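Local coordinates for neutral ceramidase (Pseudomonas aeruginosa, PDB 2ZXC), which hydrolyses the N-acyl linkage of ceramides to sphingosine and free fatty acid with the help of a zinc ion, and also runs the reverse synthesis, at residues Tyr111-Leu116 with Pro350-Leu355; Thr305-Arg310 with Gln476-Asp481; Leu321-Ile326 with Thr380-Pro385; Thr510-Asp515 with His548-Leu553. All blocks are in the same frame, centred on the assembly; numbering follows the deposited sequence.

Contact 1: residues Tyr111-Leu116 with Pro350-Leu355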
loop_
_atom_site.group_PDB
_atom_site.type_symbol
_atom_site.label_atom_id
_atom_site.label_comp_id
_atom_site.label_asym_id
_atom_site.label_seq_id
_atom_site.Cartn_x
_atom_site.Cartn_y
_atom_site.Cartn_z
ATOM N N TYR A 111 8.241 5.987 11.473
ATOM C CA TYR A 111 8.010 5.537 10.108
ATOM C C TYR A 111 8.616 6.461 9.060
ATOM O O TYR A 111 8.681 6.116 7.880
ATOM C CB TYR A 111 6.505 5.341 9.885
ATOM C CG TYR A 111 5.904 4.395 10.912
ATOM C CD1 TYR A 111 6.500 3.157 11.175
ATOM C CD2 TYR A 111 4.779 4.750 11.651
ATOM C CE1 TYR A 111 5.995 2.299 12.152
ATOM C CE2 TYR A 111 4.260 3.894 12.641
ATOM C CZ TYR A 111 4.878 2.673 12.881
ATOM O OH TYR A 111 4.386 1.817 13.846
ATOM N N ASN A 112 9.079 7.625 9.509
ATOM C CA ASN A 112 9.707 8.612 8.636
ATOM C C ASN A 112 11.223 8.604 8.801
ATOM O O ASN A 112 11.928 9.289 8.062
ATOM C CB ASN A 112 9.201 10.020 8.970
ATOM C CG ASN A 112 7.759 10.234 8.580
ATOM O OD1 ASN A 112 7.105 11.152 9.078
ATOM N ND2 ASN A 112 7.257 9.403 7.676
ATOM N N LEU A 113 11.720 7.831 9.766
ATOM C CA LEU A 113 13.156 7.785 10.039
ATOM C C LEU A 113 14.081 7.663 8.843
ATOM O O LEU A 113 14.916 8.542 8.620
ATOM C CB LEU A 113 13.499 6.667 11.027
ATOM C CG LEU A 113 13.451 6.975 12.527
ATOM C CD1 LEU A 113 14.181 5.854 13.279
ATOM C CD2 LEU A 113 14.122 8.318 12.819
ATOM N N SER A 114 13.948 6.572 8.087
ATOM C CA SER A 114 14.810 6.348 6.928
ATOM C C SER A 114 14.574 7.350 5.808
ATOM O O SER A 114 15.420 7.496 4.930
ATOM C CB SER A 114 14.626 4.923 6.379
ATOM O OG SER A 114 13.317 4.727 5.871
ATOM N N VAL A 115 13.435 8.037 5.835
ATOM C CA VAL A 115 13.117 9.018 4.798
ATOM C C VAL A 115 13.626 10.405 5.195
ATOM O O VAL A 115 13.555 11.351 4.409
ATOM C CB VAL A 115 11.591 9.122 4.549
ATOM C CG1 VAL A 115 11.325 9.943 3.287
ATOM C CG2 VAL A 115 10.981 7.743 4.426
ATOM N N LEU A 116 14.134 10.510 6.421
ATOM C CA LEU A 116 14.668 11.758 6.955
ATOM C C LEU A 116 13.574 12.753 7.331
ATOM O O LEU A 116 13.825 13.956 7.426
ATOM C CB LEU A 116 15.639 12.408 5.959
ATOM C CG LEU A 116 16.875 11.601 5.543
ATOM C CD1 LEU A 116 17.784 12.463 4.677
ATOM C CD2 LEU A 116 17.627 11.133 6.773
ATOM N N PRO A 350 20.336 13.122 9.909
ATOM C CA PRO A 350 20.160 14.407 10.597
ATOM C C PRO A 350 18.831 14.418 11.341
ATOM O O PRO A 350 18.691 15.034 12.398
ATOM C CB PRO A 350 20.176 15.419 9.452
ATOM C CG PRO A 350 20.977 14.729 8.381
ATOM C CD PRO A 350 20.468 13.320 8.456
ATOM N N PHE A 351 17.855 13.722 10.770
ATOM C CA PHE A 351 16.527 13.636 11.353
ATOM C C PHE A 351 16.586 12.831 12.640
ATOM O O PHE A 351 16.010 13.218 13.653
ATOM C CB PHE A 351 15.569 12.978 10.355
ATOM C CG PHE A 351 14.154 12.831 10.860
ATOM C CD1 PHE A 351 13.505 13.890 11.490
ATOM C CD2 PHE A 351 13.459 11.643 10.666
ATOM C CE1 PHE A 351 12.179 13.773 11.922
ATOM C CE2 PHE A 351 12.134 11.510 11.093
ATOM C CZ PHE A 351 11.491 12.580 11.723
ATOM N N LEU A 352 17.300 11.713 12.602
ATOM C CA LEU A 352 17.411 10.864 13.780
ATOM C C LEU A 352 18.075 11.596 14.950
ATOM O O LEU A 352 17.579 11.545 16.077
ATOM C CB LEU A 352 18.200 9.592 13.447
ATOM C CG LEU A 352 17.750 8.314 14.164
ATOM C CD1 LEU A 352 18.750 7.205 13.884
ATOM C CD2 LEU A 352 17.631 8.547 15.656
ATOM N N SER A 353 19.190 12.278 14.691
ATOM C CA SER A 353 19.886 13.002 15.754
ATOM C C SER A 353 19.104 14.211 16.273
ATOM O O SER A 353 19.221 14.575 17.440
ATOM C CB SER A 353 21.283 13.429 15.286
ATOM O OG SER A 353 21.240 13.977 13.983
ATOM N N ALA A 354 18.306 14.830 15.412
ATOM C CA ALA A 354 17.501 15.973 15.828
ATOM C C ALA A 354 16.425 15.468 16.789
ATOM O O ALA A 354 15.930 16.211 17.639
ATOM C CB ALA A 354 16.858 16.632 14.620
ATOM N N LEU A 355 16.058 14.200 16.636
ATOM C CA LEU A 355 15.058 13.587 17.498
ATOM C C LEU A 355 15.716 13.219 18.822
ATOM O O LEU A 355 15.043 13.100 19.846
ATOM C CB LEU A 355 14.470 12.336 16.838
ATOM C CG LEU A 355 13.546 12.581 15.639
ATOM C CD1 LEU A 355 13.204 11.273 14.958
ATOM C CD2 LEU A 355 12.287 13.279 16.108
#
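Phe351 sets its ring against the backbone that closes helix 109-112. Phe351 CD2 lies 3.5 Å from Leu116 C, the carbonyl carbon. Phe351 CE2 lies 3.8 Å from Asn112 O. Both approach the ring obliquely. Leu113 CA sits at the ring edge, near the ring plane, 3.9 Å from Phe351 CD2. Within its own helix, Leu355 CD1 covers the centre of one ring face. The phenylalanine reaches this place because its CG is anti to the backbone N (chi1 180°).

One branch of Leu113 does much of the remaining work. Its CD2 meets Leu355 CD1 at 3.8 Å and also touches Leu352 CG. Leu116 uses its own CD2 against the ring carbon CD of Pro350, at 4.0 Å.

The backbone turn behind these side chains is a Schellman motif. Leu116, with positive phi (75°), is its C-prime residue. Leu116 N bonds to Leu113 O, and Gly117 N bonds to Asn112 O. Asn349, just before helix 350-355, ties the two parts further. Its ND2 donates to Leu113 O, and its OD1 accepts from Leu352 N. Behind the contact, Tyr111 meets the ring of Tyr445 edge-to-face; Tyr445 is inferred to bind substrate. The side chain of Leu113 is about 12 Å from the bound short-chain (N-acetyl) ceramide.

No hydrogen bond crosses between 111-116 and 350-355. The two segments therefore meet by van der Waals packing of apolar side chains and of the Phe351 ring on the backbone, and the neighbouring Asn349 supplies a polar link.

Contact 2: residues Thr305-Arg310 with Gln476-Asp481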
loop_
_atom_site.group_PDB
_atom_site.type_symbol
_atom_site.label_atom_id
_atom_site.label_comp_id
_atom_site.label_asym_id
_atom_site.label_seq_id
_atom_site.Cartn_x
_atom_site.Cartn_y
_atom_site.Cartn_z
ATOM N N THR A 305 -2.876 3.179 25.122
ATOM C CA THR A 305 -2.093 3.392 26.331
ATOM C C THR A 305 -2.677 2.714 27.559
ATOM O O THR A 305 -3.672 3.161 28.122
ATOM C CB THR A 305 -1.927 4.890 26.619
ATOM O OG1 THR A 305 -1.292 5.509 25.495
ATOM C CG2 THR A 305 -1.074 5.108 27.868
ATOM N N ARG A 306 -2.047 1.621 27.969
ATOM C CA ARG A 306 -2.494 0.882 29.138
ATOM C C ARG A 306 -3.949 0.428 29.010
ATOM O O ARG A 306 -4.710 0.451 29.974
ATOM C CB ARG A 306 -2.302 1.744 30.391
ATOM C CG ARG A 306 -0.840 2.121 30.643
ATOM C CD ARG A 306 -0.638 2.707 32.034
ATOM N NE ARG A 306 -1.259 4.022 32.169
ATOM C CZ ARG A 306 -0.730 5.151 31.708
ATOM N NH1 ARG A 306 -1.373 6.301 31.872
ATOM N NH2 ARG A 306 0.450 5.134 31.096
ATOM N N LEU A 307 -4.322 0.005 27.808
ATOM C CA LEU A 307 -5.679 -0.458 27.543
ATOM C C LEU A 307 -5.978 -1.740 28.332
ATOM O O LEU A 307 -5.223 -2.716 28.265
ATOM C CB LEU A 307 -5.850 -0.723 26.040
ATOM C CG LEU A 307 -7.252 -0.872 25.436
ATOM C CD1 LEU A 307 -7.122 -1.186 23.960
ATOM C CD2 LEU A 307 -8.018 -1.975 26.119
ATOM N N PRO A 308 -7.089 -1.749 29.088
ATOM C CA PRO A 308 -7.489 -2.915 29.886
ATOM C C PRO A 308 -7.905 -4.088 28.993
ATOM O O PRO A 308 -8.756 -3.936 28.120
ATOM C CB PRO A 308 -8.669 -2.390 30.708
ATOM C CG PRO A 308 -8.433 -0.908 30.771
ATOM C CD PRO A 308 -7.967 -0.601 29.369
ATOM N N ILE A 309 -7.306 -5.253 29.219
ATOM C CA ILE A 309 -7.631 -6.440 28.435
ATOM C C ILE A 309 -8.278 -7.470 29.356
ATOM O O ILE A 309 -7.648 -7.950 30.297
ATOM C CB ILE A 309 -6.372 -7.048 27.817
ATOM C CG1 ILE A 309 -5.510 -5.943 27.202
ATOM C CG2 ILE A 309 -6.757 -8.060 26.751
ATOM C CD1 ILE A 309 -4.107 -6.399 26.817
ATOM N N ARG A 310 -9.534 -7.812 29.087
ATOM C CA ARG A 310 -10.250 -8.766 29.929
ATOM C C ARG A 310 -9.577 -10.141 29.951
ATOM O O ARG A 310 -9.050 -10.610 28.939
ATOM C CB ARG A 310 -11.713 -8.857 29.486
ATOM C CG ARG A 310 -12.423 -7.497 29.529
ATOM C CD ARG A 310 -13.940 -7.610 29.426
ATOM N NE ARG A 310 -14.393 -8.220 28.176
ATOM C CZ ARG A 310 -14.547 -7.575 27.023
ATOM N NH1 ARG A 310 -14.286 -6.276 26.935
ATOM N NH2 ARG A 310 -14.977 -8.237 25.954
ATOM N N GLN A 476 -8.211 -8.504 19.381
ATOM C CA GLN A 476 -9.301 -9.466 19.319
ATOM C C GLN A 476 -10.433 -8.979 20.217
ATOM O O GLN A 476 -11.603 -9.168 19.907
ATOM C CB GLN A 476 -8.834 -10.852 19.762
ATOM C CG GLN A 476 -9.850 -11.948 19.479
ATOM C CD GLN A 476 -9.259 -13.332 19.617
ATOM O OE1 GLN A 476 -8.225 -13.631 19.025
ATOM N NE2 GLN A 476 -9.917 -14.188 20.392
ATOM N N GLN A 477 -10.086 -8.336 21.323
ATOM C CA GLN A 477 -11.116 -7.830 22.226
ATOM C C GLN A 477 -11.830 -6.630 21.614
ATOM O O GLN A 477 -13.035 -6.454 21.795
ATOM C CB GLN A 477 -10.505 -7.408 23.559
ATOM C CG GLN A 477 -11.532 -6.963 24.582
ATOM C CD GLN A 477 -10.893 -6.408 25.836
ATOM O OE1 GLN A 477 -10.694 -5.198 25.963
ATOM N NE2 GLN A 477 -10.555 -7.294 26.770
ATOM N N LEU A 478 -11.083 -5.802 20.895
ATOM C CA LEU A 478 -11.659 -4.614 20.279
ATOM C C LEU A 478 -12.600 -4.976 19.145
ATOM O O LEU A 478 -13.703 -4.440 19.060
ATOM C CB LEU A 478 -10.544 -3.689 19.783
ATOM C CG LEU A 478 -9.687 -3.139 20.936
ATOM C CD1 LEU A 478 -8.361 -2.590 20.416
ATOM C CD2 LEU A 478 -10.480 -2.067 21.667
ATOM N N PHE A 479 -12.179 -5.895 18.284
ATOM C CA PHE A 479 -13.017 -6.309 17.169
ATOM C C PHE A 479 -14.220 -7.144 17.600
ATOM O O PHE A 479 -15.286 -7.075 16.982
ATOM C CB PHE A 479 -12.180 -7.070 16.147
ATOM C CG PHE A 479 -11.406 -6.172 15.228
ATOM C CD1 PHE A 479 -12.068 -5.367 14.307
ATOM C CD2 PHE A 479 -10.021 -6.120 15.286
ATOM C CE1 PHE A 479 -11.360 -4.529 13.459
ATOM C CE2 PHE A 479 -9.305 -5.285 14.441
ATOM C CZ PHE A 479 -9.974 -4.488 13.526
ATOM N N VAL A 480 -14.056 -7.933 18.657
ATOM C CA VAL A 480 -15.165 -8.744 19.152
ATOM C C VAL A 480 -16.221 -7.817 19.754
ATOM O O VAL A 480 -17.410 -7.939 19.463
ATOM C CB VAL A 480 -14.692 -9.763 20.213
ATOM C CG1 VAL A 480 -15.887 -10.303 20.991
ATOM C CG2 VAL A 480 -13.963 -10.917 19.526
ATOM N N ASP A 481 -15.781 -6.886 20.590
ATOM C CA ASP A 481 -16.694 -5.932 21.202
ATOM C C ASP A 481 -17.394 -5.097 20.133
ATOM O O ASP A 481 -18.557 -4.728 20.291
ATOM C CB ASP A 481 -15.947 -5.012 22.173
ATOM C CG ASP A 481 -15.620 -5.701 23.496
ATOM O OD1 ASP A 481 -15.975 -6.890 23.660
ATOM O OD2 ASP A 481 -15.011 -5.053 24.371
#
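Arg310 and Asp481 both start with CG anti to the carbonyl carbon (chi1 -58° and -77°). The arginine chain then bends at chi3, which turns its guanidinium toward the carboxylate. The result is a bidentate, end-on salt bridge between the residue that follows strand 308-309, paired antiparallel with 319-320, and helix 471-488.

The two flat groups are nearly coplanar, with planes 10° apart. Arg310 NH1 binds Asp481 OD2 at 2.9 Å, and Arg310 NH2 binds Asp481 OD1 at 2.8 Å. Each oxygen uses its syn lone pair. Arg310 NE is taken by Glu312 in a second salt bridge, so acids engage all three guanidinium nitrogens. This should fix the rotation of the group.

Gln477 lies one helical turn before Asp481. Its extended chain carries the amide over one face of the Arg310 guanidinium, where the two planes are stacked. The same amide also lies beside the backbone of Pro308 and Arg310. This glutamine has the largest share of buried surface in the contact.

The apolar side is smaller. Leu307 and Leu478 reach toward each other tip to tip, beside Val302 of strand 295-303. Leu478 also packs on Ile395 of strand 392-400. The helix thus covers both the strand pair and the neighbouring sheet. The two leucines meet through their CD1 methyls, with Leu307 CD1 4.0 Å from Leu478 CD1.

Contact 3: residues Leu321-Ile326 with Thr380-Pro385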
loop_
_atom_site.group_PDB
_atom_site.type_symbol
_atom_site.label_atom_id
_atom_site.label_comp_id
_atom_site.label_asym_id
_atom_site.label_seq_id
_atom_site.Cartn_x
_atom_site.Cartn_y
_atom_site.Cartn_z
ATOM N N LEU A 321 -2.208 -3.165 28.168
ATOM C CA LEU A 321 -1.228 -3.051 27.095
ATOM C C LEU A 321 -0.032 -2.221 27.559
ATOM O O LEU A 321 -0.191 -1.294 28.348
ATOM C CB LEU A 321 -1.887 -2.373 25.892
ATOM C CG LEU A 321 -2.004 -3.100 24.554
ATOM C CD1 LEU A 321 -2.261 -4.583 24.753
ATOM C CD2 LEU A 321 -3.118 -2.449 23.755
ATOM N N CYS A 322 1.159 -2.552 27.073
ATOM C CA CYS A 322 2.350 -1.790 27.432
ATOM C C CYS A 322 2.419 -0.604 26.481
ATOM O O CYS A 322 1.750 -0.597 25.443
ATOM C CB CYS A 322 3.635 -2.608 27.218
ATOM S SG CYS A 322 3.562 -4.398 27.473
ATOM N N THR A 323 3.220 0.399 26.823
ATOM C CA THR A 323 3.396 1.523 25.916
ATOM C C THR A 323 4.322 0.941 24.853
ATOM O O THR A 323 5.039 -0.017 25.126
ATOM C CB THR A 323 4.075 2.725 26.597
ATOM O OG1 THR A 323 5.105 2.262 27.471
ATOM C CG2 THR A 323 3.062 3.531 27.382
ATOM N N ALA A 324 4.303 1.511 23.655
ATOM C CA ALA A 324 5.101 1.020 22.536
ATOM C C ALA A 324 6.611 0.868 22.730
ATOM O O ALA A 324 7.275 1.718 23.325
ATOM C CB ALA A 324 4.835 1.884 21.321
ATOM N N ALA A 325 7.145 -0.231 22.205
ATOM C CA ALA A 325 8.573 -0.517 22.270
ATOM C C ALA A 325 8.941 -1.496 21.171
ATOM O O ALA A 325 8.159 -2.381 20.833
ATOM C CB ALA A 325 8.943 -1.116 23.623
ATOM N N ILE A 326 10.133 -1.337 20.612
ATOM C CA ILE A 326 10.597 -2.252 19.587
ATOM C C ILE A 326 11.791 -3.025 20.111
ATOM O O ILE A 326 12.699 -2.456 20.708
ATOM C CB ILE A 326 10.970 -1.511 18.301
ATOM C CG1 ILE A 326 9.702 -0.924 17.693
ATOM C CG2 ILE A 326 11.605 -2.460 17.302
ATOM C CD1 ILE A 326 9.898 -0.372 16.322
ATOM N N THR A 380 9.837 3.596 21.980
ATOM C CA THR A 380 9.177 4.595 21.153
ATOM C C THR A 380 7.980 5.271 21.814
ATOM O O THR A 380 7.634 6.404 21.479
ATOM C CB THR A 380 8.718 3.967 19.835
ATOM O OG1 THR A 380 7.813 2.890 20.116
ATOM C CG2 THR A 380 9.922 3.423 19.062
ATOM N N GLY A 381 7.354 4.584 22.761
ATOM C CA GLY A 381 6.202 5.157 23.432
ATOM C C GLY A 381 6.493 6.295 24.397
ATOM O O GLY A 381 5.645 7.165 24.596
ATOM N N ASN A 382 7.685 6.298 24.986
ATOM C CA ASN A 382 8.070 7.319 25.958
ATOM C C ASN A 382 8.902 8.464 25.386
ATOM O O ASN A 382 9.303 9.373 26.119
ATOM C CB ASN A 382 8.832 6.663 27.108
ATOM C CG ASN A 382 7.945 5.785 27.966
ATOM O OD1 ASN A 382 8.347 4.700 28.387
ATOM N ND2 ASN A 382 6.734 6.253 28.235
ATOM N N LYS A 383 9.167 8.415 24.084
ATOM C CA LYS A 383 9.943 9.458 23.430
ATOM C C LYS A 383 9.282 10.810 23.642
ATOM O O LYS A 383 8.060 10.902 23.780
ATOM C CB LYS A 383 10.060 9.173 21.931
ATOM C CG LYS A 383 10.999 8.029 21.591
ATOM C CD LYS A 383 12.450 8.423 21.798
ATOM C CE LYS A 383 13.379 7.256 21.513
ATOM N NZ LYS A 383 14.810 7.649 21.613
ATOM N N LYS A 384 10.098 11.857 23.671
ATOM C CA LYS A 384 9.603 13.214 23.867
ATOM C C LYS A 384 10.129 14.124 22.766
ATOM O O LYS A 384 11.202 13.877 22.209
ATOM C CB LYS A 384 10.043 13.737 25.240
ATOM C CG LYS A 384 9.360 13.040 26.409
ATOM C CD LYS A 384 7.859 13.287 26.368
ATOM C CE LYS A 384 7.134 12.578 27.501
ATOM N NZ LYS A 384 7.190 11.096 27.363
ATOM N N PRO A 385 9.382 15.196 22.440
ATOM C CA PRO A 385 8.099 15.593 23.036
ATOM C C PRO A 385 6.947 14.682 22.627
ATOM O O PRO A 385 5.908 14.640 23.289
ATOM C CB PRO A 385 7.890 17.011 22.507
ATOM C CG PRO A 385 9.274 17.472 22.154
ATOM C CD PRO A 385 9.865 16.246 21.530
#
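Thr380 meets Ala324 where two irregular loops run close together. From Thr380 CB the side chain splits. CG2 turns toward the Ile326 side chain, where Thr380 CG2 is 4.6 Å from Ile326 CG1. OG1 sits between the backbone N and the carbonyl carbon (chi1 59°), and this brings it to the Ala324 methyl. Thr380 OG1 is 3.4 Å from Ala324 CB and 3.5 Å from Ala324 O. Its hydrogen-bond partner is the hydroxyl of Thr389, further along the same loop, and Ala324 also packs on Thr389.

A hydrogen bond is made by the next residue. Gly381 N donates to Ala324 O at 2.9 Å, with an N-H...O angle of 149°. The donor stands above the carbonyl plane, 40° out of it.

Residues 321-325 connect strand 319-320 to strand 326-327 and include Cys322, which is joined by a disulfide to Cys370 at the end of helix 365-370. Segment 380-385 leads from strand 376-378 toward strand 392-400. Ile326 makes backbone hydrogen bonds to Leu377 and Ala378, beside this contact. The side chain of Thr380 is about 11 Å from that of Tyr445, inferred to bind substrate, so the loops lie near that site. On the outer flank, the side chains of Thr323 and Asn382 cross at about a right angle. Thr323 also touches Leu367 of helix 365-370.

Contact 4: residues Thr510-Asp515 with His548-Leu553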
loop_
_atom_site.group_PDB
_atom_site.type_symbol
_atom_site.label_atom_id
_atom_site.label_comp_id
_atom_site.label_asym_id
_atom_site.label_seq_id
_atom_site.Cartn_x
_atom_site.Cartn_y
_atom_site.Cartn_z
ATOM N N THR A 510 16.512 17.144 1.504
ATOM C CA THR A 510 16.567 18.312 0.643
ATOM C C THR A 510 15.595 18.239 -0.522
ATOM O O THR A 510 15.296 17.159 -1.034
ATOM C CB THR A 510 17.965 18.510 0.048
ATOM O OG1 THR A 510 18.950 18.386 1.078
ATOM C CG2 THR A 510 18.073 19.891 -0.573
ATOM N N GLY A 511 15.107 19.406 -0.929
ATOM C CA GLY A 511 14.203 19.481 -2.057
ATOM C C GLY A 511 15.047 19.803 -3.275
ATOM O O GLY A 511 16.241 19.498 -3.301
ATOM N N VAL A 512 14.438 20.414 -4.284
ATOM C CA VAL A 512 15.156 20.786 -5.497
ATOM C C VAL A 512 15.721 22.192 -5.309
ATOM O O VAL A 512 14.978 23.134 -5.039
ATOM C CB VAL A 512 14.214 20.788 -6.717
ATOM C CG1 VAL A 512 14.994 21.120 -7.978
ATOM C CG2 VAL A 512 13.531 19.431 -6.845
ATOM N N VAL A 513 17.034 22.331 -5.437
ATOM C CA VAL A 513 17.670 23.635 -5.276
ATOM C C VAL A 513 17.601 24.374 -6.599
ATOM O O VAL A 513 17.182 25.529 -6.666
ATOM C CB VAL A 513 19.154 23.490 -4.863
ATOM C CG1 VAL A 513 19.828 24.853 -4.838
ATOM C CG2 VAL A 513 19.248 22.827 -3.498
ATOM N N ALA A 514 18.010 23.686 -7.655
ATOM C CA ALA A 514 18.009 24.266 -8.983
ATOM C C ALA A 514 18.332 23.191 -9.999
ATOM O O ALA A 514 18.998 22.203 -9.685
ATOM C CB ALA A 514 19.044 25.393 -9.069
ATOM N N ASP A 515 17.839 23.390 -11.213
ATOM C CA ASP A 515 18.080 22.471 -12.309
ATOM C C ASP A 515 18.844 23.229 -13.382
ATOM O O ASP A 515 18.643 24.428 -13.574
ATOM C CB ASP A 515 16.767 21.988 -12.932
ATOM C CG ASP A 515 16.005 21.020 -12.051
ATOM O OD1 ASP A 515 16.429 19.851 -11.919
ATOM O OD2 ASP A 515 14.971 21.432 -11.492
ATOM N N HIS A 548 14.619 17.863 -12.274
ATOM C CA HIS A 548 14.239 17.033 -11.131
ATOM C C HIS A 548 12.738 16.742 -11.042
ATOM O O HIS A 548 11.933 17.652 -10.871
ATOM C CB HIS A 548 14.692 17.721 -9.850
ATOM C CG HIS A 548 14.988 16.776 -8.732
ATOM N ND1 HIS A 548 14.054 15.896 -8.233
ATOM C CD2 HIS A 548 16.117 16.577 -8.012
ATOM C CE1 HIS A 548 14.595 15.192 -7.254
ATOM N NE2 HIS A 548 15.846 15.587 -7.101
ATOM N N PRO A 549 12.344 15.462 -11.135
ATOM C CA PRO A 549 10.917 15.117 -11.060
ATOM C C PRO A 549 10.229 15.584 -9.784
ATOM O O PRO A 549 9.001 15.648 -9.718
ATOM C CB PRO A 549 10.910 13.591 -11.215
ATOM C CG PRO A 549 12.289 13.174 -10.770
ATOM C CD PRO A 549 13.167 14.260 -11.340
ATOM N N LYS A 550 11.026 15.921 -8.777
ATOM C CA LYS A 550 10.487 16.395 -7.511
ATOM C C LYS A 550 9.768 17.717 -7.743
ATOM O O LYS A 550 8.896 18.113 -6.970
ATOM C CB LYS A 550 11.621 16.597 -6.506
ATOM C CG LYS A 550 11.305 16.149 -5.101
ATOM C CD LYS A 550 12.530 16.272 -4.219
ATOM C CE LYS A 550 12.638 15.103 -3.270
ATOM N NZ LYS A 550 13.770 15.263 -2.320
ATOM N N ASN A 551 10.148 18.412 -8.807
ATOM C CA ASN A 551 9.518 19.686 -9.116
ATOM C C ASN A 551 8.040 19.513 -9.404
ATOM O O ASN A 551 7.240 20.398 -9.104
ATOM C CB ASN A 551 10.181 20.343 -10.324
ATOM C CG ASN A 551 11.564 20.856 -10.016
ATOM O OD1 ASN A 551 11.766 21.568 -9.036
ATOM N ND2 ASN A 551 12.526 20.501 -10.853
ATOM N N ASP A 552 7.675 18.374 -9.988
ATOM C CA ASP A 552 6.278 18.127 -10.330
ATOM C C ASP A 552 6.009 16.628 -10.446
ATOM O O ASP A 552 6.673 15.915 -11.203
ATOM C CB ASP A 552 5.940 18.833 -11.651
ATOM C CG ASP A 552 4.445 18.996 -11.869
ATOM O OD1 ASP A 552 3.709 17.993 -11.789
ATOM O OD2 ASP A 552 4.004 20.134 -12.131
ATOM N N LEU A 553 5.027 16.157 -9.688
ATOM C CA LEU A 553 4.660 14.746 -9.681
ATOM C C LEU A 553 4.023 14.303 -10.988
ATOM O O LEU A 553 3.993 13.110 -11.312
ATOM C CB LEU A 553 3.682 14.480 -8.533
ATOM C CG LEU A 553 4.249 14.195 -7.141
ATOM C CD1 LEU A 553 5.518 14.990 -6.885
ATOM C CD2 LEU A 553 3.169 14.514 -6.120
#
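Val512 pushes its CG2 methyl into the corner between His548 and Lys550, the tight part of the contact. That methyl lies over one face of the His548 ring, 3.9 Å from the centroid, in a CH-pi contact. It is also 3.4 Å from Lys550 CB, closer than carbons usually pack. The other methyl, CG1, touches Asn551 OD1.

Asp515 closes the buried end. Its OD1 accepts from His548 N at 2.7 Å, met from above the carboxylate plane. Its OD2 accepts from Asn551 ND2, also at 2.7 Å, on the syn side. Lys622 N of strand 611-622 is a second donor to OD2.

Lys550 and Asn551 lie in a short 3-10 turn, 549-551, that follows His548 in the loop joining strand 539-546 to strand 560-564. These strands lie in different sheets, and the one with 539-546 also takes in strand 32-36. Lys550 N donates to His548 ND1 in the ring plane, and His548 NE2 bonds to Glu20. This fixes the ring under Val512.

Toward solvent the contact thins out. Thr510 and Gly511 are exposed, and Gly511 CA comes no nearer than 4.2 Å to Lys550 CD. Here the lysine makes the link: Lys550 NZ donates to Thr510 O at 2.8 Å, in the carbonyl plane, and also bonds to Glu20 O.

Contacts 2 and 3 are direct neighbours, with centres 18 Å apart. Contact 3 is nested in the chain loop that contact 2 closes. They touch where Leu307 O meets Leu321 N at 3.0 Å, a probable hydrogen bond in the hairpin of strands 308-309 and 319-320. Contact 1 lies about 17 Å from contact 3, centre to centre, and its segments alternate with those of both contacts 2 and 3. Contacts 1 and 3 lie near residues inferred to bind substrate, and contact 2 lies away from them. Contact 4 follows all three in sequence. It lies in the C-terminal region, about 46 Å from contact 2 between centres, on the opposite side of the chain's centre.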